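Local coordinates for LPXTG family cell surface protein Fms2 (Enterococcus faecium DO, PDB 5FCE) that probably serves as a cell-wall-anchored surface adhesin, this piece being the ligand-binding region of the longer serine-glutamate repeat protein, at residues A[2-13]-A[24-32]. Residues are numbered along the deposited sequence; the frame is centred on the assembly and turned at random.
Sequences ENLSFTVKTDRI and IPVKPNKSV
Thr7 and Lys27 form the hydrogen-bonded pair of a short antiparallel ladder that lays the N-terminal strand 6-7 along strand 21-28 in the flattened barrel of the ligand-binding region, a new fold whose sequence family is classed as immunoglobulin-like. Lys27 N gives a bond to Thr7 O (2.9 Å), and Thr7 N returns one to Lys27 O. Proline suits the next, non-hydrogen-bonded position, opposite Phe6, where no N-H is needed. Beyond Val8 the strands part, and a water bridges Lys9 N and Pro25 O.

Asn29 N still donates to Ser5 O, and its side-chain amide adds two more bonds. A chi1 of 69° tucks CG over its own backbone and turns the amide back: OD1 accepts Ser5 N (2.8 Å) from above its carbonyl plane, and ND2 donates to Asn3 O. The chain of Lys30 passes Leu4 and is long enough for NZ to donate a hydrogen bond to Glu2 O (3.0 Å).

Apolar groups fill the inward face. The Phe6 ring meets Val26 CG2 obliquely through CD1 (3.5 Å), its CE1 touches Pro28 CB, and Trp65 packs edge-to-face with it. Leu4 CD1 reaches both Pro28 and Val32, while Ile13 CG1 rests on Ile24 CG2. Separately, the Pro25 ring lies against Arg12 CB and Ile13 CG1. On the outer face, Thr7 and Lys27 lie side by side, with Thr7 CG2 pressed tightly against Lys27 CE at 3.4 Å.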
loop_
_atom_site.group_PDB
_atom_site.type_symbol
_atom_site.label_atom_id
_atom_site.label_comp_id
_atom_site.label_asym_id
_atom_site.label_seq_id
_atom_site.Cartn_x
_atom_site.Cartn_y
_atom_site.Cartn_z
ATOM N N GLU A 2 2.638 -15.224 15.593
ATOM C CA GLU A 2 1.489 -14.672 14.875
ATOM C C GLU A 2 1.913 -13.882 13.627
ATOM O O GLU A 2 2.872 -13.110 13.674
ATOM C CB GLU A 2 0.665 -13.780 15.804
ATOM C CG GLU A 2 -0.811 -14.006 15.680
ATOM C CD GLU A 2 -1.635 -12.966 16.408
ATOM O OE1 GLU A 2 -1.366 -12.684 17.604
ATOM O OE2 GLU A 2 -2.566 -12.436 15.769
ATOM N N ASN A 3 1.194 -14.063 12.521
ATOM C CA ASN A 3 1.539 -13.379 11.271
ATOM C C ASN A 3 1.384 -11.860 11.360
ATOM O O ASN A 3 0.379 -11.363 11.861
ATOM C CB ASN A 3 0.658 -13.865 10.111
ATOM C CG ASN A 3 0.947 -15.294 9.696
ATOM O OD1 ASN A 3 2.038 -15.821 9.926
ATOM N ND2 ASN A 3 -0.037 -15.928 9.060
ATOM N N LEU A 4 2.377 -11.132 10.854
ATOM C CA LEU A 4 2.248 -9.684 10.658
ATOM C C LEU A 4 1.082 -9.344 9.732
ATOM O O LEU A 4 0.920 -9.963 8.679
ATOM C CB LEU A 4 3.535 -9.132 10.044
ATOM C CG LEU A 4 3.533 -7.674 9.579
ATOM C CD1 LEU A 4 3.533 -6.745 10.770
ATOM C CD2 LEU A 4 4.757 -7.406 8.684
ATOM N N SER A 5 0.273 -8.364 10.131
ATOM C CA SER A 5 -0.731 -7.772 9.245
ATOM C C SER A 5 -0.788 -6.270 9.456
ATOM O O SER A 5 -0.322 -5.750 10.478
ATOM C CB SER A 5 -2.113 -8.379 9.471
ATOM O OG SER A 5 -2.521 -8.197 10.807
ATOM N N PHE A 6 -1.374 -5.572 8.487
ATOM C CA PHE A 6 -1.524 -4.119 8.561
ATOM C C PHE A 6 -2.983 -3.717 8.419
ATOM O O PHE A 6 -3.722 -4.298 7.620
ATOM C CB PHE A 6 -0.720 -3.430 7.442
ATOM C CG PHE A 6 0.763 -3.667 7.513
ATOM C CD1 PHE A 6 1.582 -2.863 8.313
ATOM C CD2 PHE A 6 1.347 -4.690 6.771
ATOM C CE1 PHE A 6 2.971 -3.089 8.368
ATOM C CE2 PHE A 6 2.715 -4.927 6.835
ATOM C CZ PHE A 6 3.530 -4.126 7.645
ATOM N N THR A 7 -3.398 -2.717 9.189
ATOM C CA THR A 7 -4.703 -2.103 8.976
ATOM C C THR A 7 -4.447 -0.717 8.404
ATOM O O THR A 7 -3.356 -0.170 8.572
ATOM C CB THR A 7 -5.497 -2.021 10.295
ATOM O OG1 THR A 7 -6.790 -1.439 10.068
ATOM C CG2 THR A 7 -4.766 -1.169 11.263
ATOM N N VAL A 8 -5.436 -0.153 7.714
ATOM C CA VAL A 8 -5.293 1.173 7.128
ATOM C C VAL A 8 -6.571 1.943 7.342
ATOM O O VAL A 8 -7.653 1.416 7.075
ATOM C CB VAL A 8 -5.029 1.100 5.603
ATOM C CG1 VAL A 8 -4.968 2.507 4.987
ATOM C CG2 VAL A 8 -3.753 0.368 5.327
ATOM N N LYS A 9 -6.455 3.176 7.830
ATOM C CA LYS A 9 -7.587 4.093 7.815
ATOM C C LYS A 9 -7.646 4.720 6.428
ATOM O O LYS A 9 -6.876 5.627 6.112
ATOM C CB LYS A 9 -7.428 5.186 8.870
ATOM C CG LYS A 9 -7.710 4.732 10.294
ATOM C CD LYS A 9 -7.640 5.925 11.248
ATOM C CE LYS A 9 -7.727 5.486 12.703
ATOM N NZ LYS A 9 -7.166 6.517 13.629
ATOM N N THR A 10 -8.551 4.224 5.594
ATOM C CA THR A 10 -8.521 4.543 4.164
ATOM C C THR A 10 -8.670 6.032 3.838
ATOM O O THR A 10 -8.124 6.493 2.829
ATOM C CB THR A 10 -9.551 3.712 3.370
ATOM O OG1 THR A 10 -10.880 4.045 3.789
ATOM C CG2 THR A 10 -9.320 2.220 3.588
ATOM N N ASP A 11 -9.395 6.791 4.665
ATOM C CA ASP A 11 -9.558 8.225 4.357
ATOM C C ASP A 11 -8.298 9.059 4.608
ATOM O O ASP A 11 -8.217 10.225 4.186
ATOM C CB ASP A 11 -10.809 8.873 5.001
ATOM C CG ASP A 11 -10.998 8.519 6.469
ATOM O OD1 ASP A 11 -10.112 7.902 7.095
ATOM O OD2 ASP A 11 -12.071 8.885 7.005
ATOM N N ARG A 12 -7.322 8.451 5.279
ATOM C CA ARG A 12 -6.019 9.071 5.481
ATOM C C ARG A 12 -5.028 8.769 4.361
ATOM O O ARG A 12 -3.944 9.335 4.338
ATOM C CB ARG A 12 -5.433 8.664 6.829
ATOM C CG ARG A 12 -6.146 9.318 8.012
ATOM C CD ARG A 12 -5.806 8.584 9.294
ATOM N NE ARG A 12 -5.682 9.488 10.436
ATOM C CZ ARG A 12 -5.298 9.107 11.652
ATOM N NH1 ARG A 12 -4.997 7.835 11.882
ATOM N NH2 ARG A 12 -5.208 9.991 12.639
ATOM N N ILE A 13 -5.405 7.898 3.431
ATOM C CA ILE A 13 -4.594 7.690 2.222
ATOM C C ILE A 13 -4.687 8.959 1.378
ATOM O O ILE A 13 -5.782 9.505 1.198
ATOM C CB ILE A 13 -5.078 6.471 1.409
ATOM C CG1 ILE A 13 -4.786 5.172 2.185
ATOM C CG2 ILE A 13 -4.425 6.436 0.009
ATOM C CD1 ILE A 13 -5.422 3.917 1.582
ATOM N N ILE A 24 0.342 6.051 1.950
ATOM C CA ILE A 24 -0.493 5.107 2.692
ATOM C C ILE A 24 0.039 4.882 4.091
ATOM O O ILE A 24 1.134 4.338 4.270
ATOM C CB ILE A 24 -0.553 3.733 2.000
ATOM C CG1 ILE A 24 -1.037 3.884 0.563
ATOM C CG2 ILE A 24 -1.481 2.802 2.751
ATOM C CD1 ILE A 24 -0.856 2.642 -0.297
ATOM N N PRO A 25 -0.744 5.281 5.100
ATOM C CA PRO A 25 -0.343 5.037 6.485
ATOM C C PRO A 25 -0.806 3.658 6.913
ATOM O O PRO A 25 -2.015 3.406 6.982
ATOM C CB PRO A 25 -1.087 6.128 7.270
ATOM C CG PRO A 25 -2.231 6.567 6.375
ATOM C CD PRO A 25 -2.054 5.948 5.005
ATOM N N VAL A 26 0.140 2.762 7.165
ATOM C CA VAL A 26 -0.220 1.426 7.617
ATOM C C VAL A 26 0.066 1.264 9.104
ATOM O O VAL A 26 1.006 1.852 9.639
ATOM C CB VAL A 26 0.501 0.321 6.803
ATOM C CG1 VAL A 26 0.246 0.517 5.299
ATOM C CG2 VAL A 26 1.994 0.339 7.071
ATOM N N LYS A 27 -0.778 0.493 9.773
ATOM C CA LYS A 27 -0.574 0.190 11.193
ATOM C C LYS A 27 -0.338 -1.307 11.373
ATOM O O LYS A 27 -1.230 -2.125 11.137
ATOM C CB LYS A 27 -1.775 0.655 12.028
ATOM C CG LYS A 27 -1.599 0.451 13.534
ATOM C CD LYS A 27 -2.749 1.022 14.367
ATOM C CE LYS A 27 -4.007 0.165 14.284
ATOM N NZ LYS A 27 -4.854 0.178 15.529
ATOM N N PRO A 28 0.883 -1.683 11.777
ATOM C CA PRO A 28 1.161 -3.112 11.944
ATOM C C PRO A 28 0.549 -3.655 13.224
ATOM O O PRO A 28 0.344 -2.892 14.176
ATOM C CB PRO A 28 2.683 -3.174 12.043
ATOM C CG PRO A 28 3.121 -1.795 12.478
ATOM C CD PRO A 28 2.036 -0.820 12.099
ATOM N N ASN A 29 0.286 -4.957 13.258
ATOM C CA ASN A 29 -0.281 -5.577 14.449
ATOM C C ASN A 29 0.798 -6.032 15.427
ATOM O O ASN A 29 0.515 -6.330 16.590
ATOM C CB ASN A 29 -1.195 -6.755 14.082
ATOM C CG ASN A 29 -0.427 -7.946 13.522
ATOM O OD1 ASN A 29 0.597 -7.781 12.860
ATOM N ND2 ASN A 29 -0.929 -9.151 13.779
ATOM N N LYS A 30 2.035 -6.069 14.949
ATOM C CA LYS A 30 3.154 -6.514 15.764
ATOM C C LYS A 30 4.398 -5.776 15.323
ATOM O O LYS A 30 4.408 -5.155 14.258
ATOM C CB LYS A 30 3.346 -8.022 15.618
ATOM C CG LYS A 30 3.662 -8.458 14.207
ATOM C CD LYS A 30 3.783 -9.969 14.118
ATOM C CE LYS A 30 4.907 -10.482 15.010
ATOM N NZ LYS A 30 5.437 -11.791 14.530
ATOM N N SER A 31 5.436 -5.815 16.150
ATOM C CA SER A 31 6.694 -5.166 15.811
ATOM C C SER A 31 7.572 -6.136 15.024
ATOM O O SER A 31 7.805 -7.266 15.462
ATOM C CB SER A 31 7.424 -4.693 17.074
ATOM O OG SER A 31 6.709 -3.667 17.732
ATOM N N VAL A 32 8.046 -5.693 13.862
ATOM C CA VAL A 32 8.871 -6.511 12.974
ATOM C C VAL A 32 9.919 -5.623 12.330
ATOM O O VAL A 32 9.598 -4.547 11.831
ATOM C CB VAL A 32 8.034 -7.151 11.833
ATOM C CG1 VAL A 32 8.935 -7.954 10.882
ATOM C CG2 VAL A 32 6.951 -8.052 12.386
HETATM O O HOH W 1 -3.961 4.165 8.998
#